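Local coordinates for ethanolamine utilization protein EutN/carboxysome structural protein Ccml (Halothece sp., PDB 6OWG) that probably forms pentamers that cap the vertices of bacterial microcompartment shells, like other EutN/CcmL family proteins, at residues L27-A32 and V55-G60; R64-H69 and D75-A80. All blocks are in the same frame, centred on the assembly; numbering follows the deposited sequence.

Both contacts are buried, but they lie at different depths of the same small barrel. Contact 1 is core. It joins strands 24-30 and 54-59, which flank strand 2-11 on either side, and its centre is about 6 Å from the centre of the chain. Contact 2 lies further out, about 9 Å from that centre, where the loop after strand 54-59 folds back over strand 76-81. Strands 54-59 and 76-81 are sheet neighbours, and Leu56 with Val79 and Gly60 with Asp75 form probable backbone hydrogen bonds between the two contacts. In contact 1 branched aliphatic carbons and a phenyl edge meet. Contact 2 instead rests on a methionine sulfur against an imidazole edge and a threonine methyl. Both reach a second subunit.

Contact 1: residues L27-A32 and V55-G60; sequences LQFIDA and VLVNRG
Leu27, Phe29, Val55 and Val57 meet inside the beta barrel of an OB-like fold, as expected for the EutN/CcmL family. Strands 24-30 and 54-59 are not paired with each other. Each is hydrogen-bonded to strand 2-11, and the barrel curvature brings their inner faces together. The two short strands run at 100° to each other, with axes 9.4 Å apart, so contact falls to the side chains. All of it is apolar.

The main bump is the end of Leu27. It meets Val57 tip to tip, and its CD1 sits over the fork of the valine, 3.9 Å from Val57 CB and 4.0 Å from Val57 CG2. The fork of Leu27 is filled in turn. Val55 crosses it at about a right angle and brings its CG2 to 3.9 Å from Leu27 CD2, with Leu27 CD1 a little farther off. Leu27 and Val55 thus mesh by their branches. Val78 of strand 76-81 touches both Leu27 and Val55. Ala43 of strand 39-44 touches Leu27 and Val57, so the other barrel strands line the same core.

Phe29 comes in beside Leu27 and also meets Val57. Its ring presents an edge to Val57, not a face. The Val57 methyl that meets it stands between the backbone N and the carbonyl carbon (chi1 53°). That methyl, CG1, lies near the ring plane, 3.6 Å from Phe29 CE1.

Contact 2: residues R64-H69 and D75-A80; sequences RQTEYH and DAMVVA
Met77 reaches from strand 76-81 to Thr66 and His69, in the loop that links strand 54-59 to this strand in the OB-like barrel. Further along, Val79 and Ala80 both face Leu56, a classic beta bulge. The contact itself is made by side chains.

One part is a sulfur-aromatic contact. Met77 SD lies 4.1 Å from the centroid of the His69 ring and 77° off the ring normal. The sulfur is therefore at the ring edge, on the side of ND1 and CE1. Tyr68 takes a face of the same ring, with its CE2 4.0 Å above the His69 plane and offset toward the rim.

The other part is apolar packing against Thr66. Met77 CG is anti to the backbone N (chi1 174°), and the chain then bends at the sulfur (chi3 82°), which turns CE toward the threonine. Thr66 CG2 lies 3.7 Å from Met77 SD. With only an alanine here, the edge of His69 and the methyl of Thr66 would probably lose the partner they share on the strand, and a gap would open between loop and sheet. Pro73 of a neighbouring subunit also packs on Met77. The methyl CE ends 3.9 Å from Thr66 CG2 and 4.0 Å from Thr66 CB.

Contact 1: residues L27-A32 and V55-G60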
loop_
_atom_site.group_PDB
_atom_site.type_symbol
_atom_site.label_atom_id
_atom_site.label_comp_id
_atom_site.label_asym_id
_atom_site.label_seq_id
_atom_site.Cartn_x
_atom_site.Cartn_y
_atom_site.Cartn_z
ATOM N N LEU D 27 -8.611 6.467 -111.895
ATOM C CA LEU D 27 -9.735 7.351 -112.159
ATOM C C LEU D 27 -9.304 8.462 -113.098
ATOM O O LEU D 27 -8.357 9.188 -112.797
ATOM C CB LEU D 27 -10.267 7.970 -110.870
ATOM C CG LEU D 27 -10.357 7.135 -109.604
ATOM C CD1 LEU D 27 -10.516 8.067 -108.446
ATOM C CD2 LEU D 27 -11.532 6.199 -109.685
ATOM N N GLN D 28 -10.007 8.608 -114.213
ATOM C CA GLN D 28 -9.813 9.741 -115.104
ATOM C C GLN D 28 -10.765 10.858 -114.703
ATOM O O GLN D 28 -11.946 10.609 -114.449
ATOM C CB GLN D 28 -10.046 9.353 -116.562
ATOM C CG GLN D 28 -9.555 10.388 -117.549
ATOM C CD GLN D 28 -9.844 10.006 -118.977
ATOM O OE1 GLN D 28 -10.364 8.926 -119.249
ATOM N NE2 GLN D 28 -9.510 10.893 -119.905
ATOM N N PHE D 29 -10.250 12.079 -114.650
ATOM C CA PHE D 29 -11.065 13.213 -114.248
ATOM C C PHE D 29 -12.004 13.629 -115.370
ATOM O O PHE D 29 -11.648 13.595 -116.549
ATOM C CB PHE D 29 -10.179 14.384 -113.840
ATOM C CG PHE D 29 -9.460 14.166 -112.550
ATOM C CD1 PHE D 29 -10.165 13.966 -111.380
ATOM C CD2 PHE D 29 -8.080 14.150 -112.503
ATOM C CE1 PHE D 29 -9.503 13.758 -110.191
ATOM C CE2 PHE D 29 -7.417 13.944 -111.312
ATOM C CZ PHE D 29 -8.132 13.749 -110.157
ATOM N N ILE D 30 -13.216 14.005 -114.991
ATOM C CA ILE D 30 -14.227 14.508 -115.908
ATOM C C ILE D 30 -14.489 15.959 -115.552
ATOM O O ILE D 30 -14.361 16.354 -114.392
ATOM C CB ILE D 30 -15.521 13.677 -115.832
ATOM C CG1 ILE D 30 -15.920 13.497 -114.376
ATOM C CG2 ILE D 30 -15.333 12.330 -116.482
ATOM C CD1 ILE D 30 -17.160 12.764 -114.179
ATOM N N ASP D 31 -14.854 16.761 -116.548
ATOM C CA ASP D 31 -15.032 18.182 -116.296
ATOM C C ASP D 31 -16.422 18.461 -115.724
ATOM O O ASP D 31 -17.186 17.551 -115.391
ATOM C CB ASP D 31 -14.758 18.994 -117.566
ATOM C CG ASP D 31 -15.674 18.632 -118.732
ATOM O OD1 ASP D 31 -16.495 17.699 -118.629
ATOM O OD2 ASP D 31 -15.565 19.299 -119.780
ATOM N N ALA D 32 -16.758 19.747 -115.619
ATOM C CA ALA D 32 -18.075 20.132 -115.125
ATOM C C ALA D 32 -19.167 19.865 -116.153
ATOM O O ALA D 32 -20.349 19.823 -115.799
ATOM C CB ALA D 32 -18.072 21.606 -114.722
ATOM N N VAL D 55 -17.338 9.080 -109.520
ATOM C CA VAL D 55 -16.964 9.149 -108.116
ATOM C C VAL D 55 -16.488 10.555 -107.788
ATOM O O VAL D 55 -16.069 11.318 -108.660
ATOM C CB VAL D 55 -15.874 8.116 -107.746
ATOM C CG1 VAL D 55 -16.426 6.708 -107.815
ATOM C CG2 VAL D 55 -14.658 8.263 -108.642
ATOM N N LEU D 56 -16.578 10.896 -106.509
ATOM C CA LEU D 56 -15.912 12.068 -105.962
ATOM C C LEU D 56 -14.626 11.613 -105.293
ATOM O O LEU D 56 -14.650 10.747 -104.415
ATOM C CB LEU D 56 -16.794 12.809 -104.960
ATOM C CG LEU D 56 -17.941 13.654 -105.500
ATOM C CD1 LEU D 56 -18.657 14.299 -104.344
ATOM C CD2 LEU D 56 -17.437 14.701 -106.470
ATOM N N VAL D 57 -13.511 12.194 -105.710
ATOM C CA VAL D 57 -12.200 11.869 -105.171
ATOM C C VAL D 57 -11.599 13.129 -104.558
ATOM O O VAL D 57 -11.676 14.215 -105.139
ATOM C CB VAL D 57 -11.297 11.235 -106.260
ATOM C CG1 VAL D 57 -11.221 12.094 -107.507
ATOM C CG2 VAL D 57 -9.905 10.952 -105.731
ATOM N N ASN D 58 -11.064 12.998 -103.349
ATOM C CA ASN D 58 -10.401 14.118 -102.712
ATOM C C ASN D 58 -8.894 14.019 -102.940
ATOM O O ASN D 58 -8.391 13.066 -103.537
ATOM C CB ASN D 58 -10.780 14.207 -101.226
ATOM C CG ASN D 58 -10.429 12.958 -100.425
ATOM O OD1 ASN D 58 -9.824 12.014 -100.918
ATOM N ND2 ASN D 58 -10.816 12.963 -99.163
ATOM N N ARG D 59 -8.162 15.012 -102.448
ATOM C CA ARG D 59 -6.727 15.074 -102.647
ATOM C C ARG D 59 -6.076 15.454 -101.329
ATOM O O ARG D 59 -6.677 16.131 -100.493
ATOM C CB ARG D 59 -6.364 16.080 -103.745
ATOM C CG ARG D 59 -5.068 15.781 -104.459
ATOM C CD ARG D 59 -4.865 16.702 -105.648
ATOM N NE ARG D 59 -4.578 18.071 -105.234
ATOM C CZ ARG D 59 -4.200 19.038 -106.063
ATOM N NH1 ARG D 59 -4.051 18.784 -107.354
ATOM N NH2 ARG D 59 -3.962 20.256 -105.599
ATOM N N GLY D 60 -4.847 14.991 -101.142
ATOM C CA GLY D 60 -4.047 15.443 -100.025
ATOM C C GLY D 60 -4.301 14.720 -98.723
ATOM O O GLY D 60 -4.565 13.516 -98.708
#

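Contact 2: residues R64-H69 and D75-A80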
loop_
_atom_site.group_PDB
_atom_site.type_symbol
_atom_site.label_atom_id
_atom_site.label_comp_id
_atom_site.label_asym_id
_atom_site.label_seq_id
_atom_site.Cartn_x
_atom_site.Cartn_y
_atom_site.Cartn_z
ATOM N N ARG D 64 -6.652 10.726 -95.576
ATOM C CA ARG D 64 -6.274 10.033 -94.355
ATOM C C ARG D 64 -7.220 10.320 -93.197
ATOM O O ARG D 64 -6.796 10.285 -92.039
ATOM C CB ARG D 64 -4.848 10.414 -93.966
ATOM C CG ARG D 64 -3.804 10.017 -94.976
ATOM C CD ARG D 64 -2.424 10.272 -94.433
ATOM N NE ARG D 64 -1.901 11.555 -94.877
ATOM C CZ ARG D 64 -1.769 12.613 -94.091
ATOM N NH1 ARG D 64 -2.121 12.544 -92.817
ATOM N NH2 ARG D 64 -1.283 13.737 -94.577
ATOM N N GLN D 65 -8.488 10.597 -93.480
ATOM C CA GLN D 65 -9.434 11.004 -92.449
ATOM C C GLN D 65 -10.469 9.941 -92.115
ATOM O O GLN D 65 -11.257 10.134 -91.185
ATOM C CB GLN D 65 -10.164 12.281 -92.875
ATOM C CG GLN D 65 -9.262 13.464 -93.160
ATOM C CD GLN D 65 -8.337 13.786 -92.013
ATOM O OE1 GLN D 65 -8.782 14.027 -90.894
ATOM N NE2 GLN D 65 -7.040 13.803 -92.285
ATOM N N THR D 66 -10.485 8.826 -92.842
ATOM C CA THR D 66 -11.542 7.831 -92.708
ATOM C C THR D 66 -11.241 6.762 -91.661
ATOM O O THR D 66 -11.796 5.663 -91.725
ATOM C CB THR D 66 -11.814 7.191 -94.074
ATOM O OG1 THR D 66 -12.931 6.297 -93.980
ATOM C CG2 THR D 66 -10.589 6.457 -94.597
ATOM N N GLU D 67 -10.318 7.060 -90.741
ATOM C CA GLU D 67 -9.945 6.323 -89.522
ATOM C C GLU D 67 -9.384 4.918 -89.760
ATOM O O GLU D 67 -8.997 4.245 -88.800
ATOM C CB GLU D 67 -11.086 6.246 -88.478
ATOM C CG GLU D 67 -12.184 5.180 -88.620
ATOM C CD GLU D 67 -13.499 5.719 -89.172
ATOM O OE1 GLU D 67 -13.544 6.884 -89.619
ATOM O OE2 GLU D 67 -14.492 4.963 -89.169
ATOM N N TYR D 68 -9.315 4.462 -91.009
ATOM C CA TYR D 68 -8.493 3.308 -91.343
ATOM C C TYR D 68 -7.470 3.624 -92.424
ATOM O O TYR D 68 -6.752 2.720 -92.860
ATOM C CB TYR D 68 -9.349 2.113 -91.773
ATOM C CG TYR D 68 -10.567 2.438 -92.606
ATOM C CD1 TYR D 68 -11.830 2.486 -92.027
ATOM C CD2 TYR D 68 -10.460 2.672 -93.971
ATOM C CE1 TYR D 68 -12.951 2.774 -92.782
ATOM C CE2 TYR D 68 -11.576 2.958 -94.736
ATOM C CZ TYR D 68 -12.817 3.009 -94.134
ATOM O OH TYR D 68 -13.932 3.295 -94.885
ATOM N N HIS D 69 -7.395 4.879 -92.862
ATOM C CA HIS D 69 -6.344 5.358 -93.746
ATOM C C HIS D 69 -5.433 6.358 -93.053
ATOM O O HIS D 69 -4.741 7.121 -93.729
ATOM C CB HIS D 69 -6.944 5.997 -94.997
ATOM C CG HIS D 69 -7.580 5.025 -95.938
ATOM N ND1 HIS D 69 -8.336 5.426 -97.016
ATOM C CD2 HIS D 69 -7.561 3.672 -95.974
ATOM C CE1 HIS D 69 -8.760 4.363 -97.674
ATOM N NE2 HIS D 69 -8.306 3.285 -97.061
ATOM N N ASP D 75 -2.756 9.950 -100.802
ATOM C CA ASP D 75 -3.054 11.347 -101.095
ATOM C C ASP D 75 -4.271 11.503 -101.995
ATOM O O ASP D 75 -4.505 12.596 -102.518
ATOM C CB ASP D 75 -1.838 12.036 -101.724
ATOM C CG ASP D 75 -1.486 11.476 -103.082
ATOM O OD1 ASP D 75 -1.701 10.272 -103.296
ATOM O OD2 ASP D 75 -0.991 12.235 -103.939
ATOM N N ALA D 76 -5.046 10.441 -102.188
ATOM C CA ALA D 76 -6.255 10.482 -102.995
ATOM C C ALA D 76 -7.161 9.354 -102.536
ATOM O O ALA D 76 -6.682 8.269 -102.206
ATOM C CB ALA D 76 -5.945 10.350 -104.487
ATOM N N MET D 77 -8.464 9.618 -102.514
ATOM C CA MET D 77 -9.420 8.662 -101.975
ATOM C C MET D 77 -10.795 8.947 -102.551
ATOM O O MET D 77 -11.237 10.095 -102.552
ATOM C CB MET D 77 -9.463 8.742 -100.448
ATOM C CG MET D 77 -10.527 7.892 -99.807
ATOM S SD MET D 77 -10.235 7.646 -98.056
ATOM C CE MET D 77 -10.904 9.158 -97.391
ATOM N N VAL D 78 -11.466 7.905 -103.036
ATOM C CA VAL D 78 -12.868 8.026 -103.411
ATOM C C VAL D 78 -13.695 8.179 -102.142
ATOM O O VAL D 78 -13.700 7.297 -101.277
ATOM C CB VAL D 78 -13.324 6.814 -104.231
ATOM C CG1 VAL D 78 -14.830 6.805 -104.375
ATOM C CG2 VAL D 78 -12.655 6.813 -105.586
ATOM N N VAL D 79 -14.388 9.308 -102.016
ATOM C CA VAL D 79 -15.207 9.562 -100.838
ATOM C C VAL D 79 -16.687 9.306 -101.087
ATOM O O VAL D 79 -17.432 9.076 -100.124
ATOM C CB VAL D 79 -15.001 10.999 -100.315
ATOM C CG1 VAL D 79 -13.600 11.162 -99.806
ATOM C CG2 VAL D 79 -15.290 12.018 -101.399
ATOM N N ALA D 80 -17.128 9.323 -102.339
ATOM C CA ALA D 80 -18.536 9.172 -102.654
ATOM C C ALA D 80 -18.663 8.627 -104.062
ATOM O O ALA D 80 -17.860 8.945 -104.938
ATOM C CB ALA D 80 -19.284 10.503 -102.539
#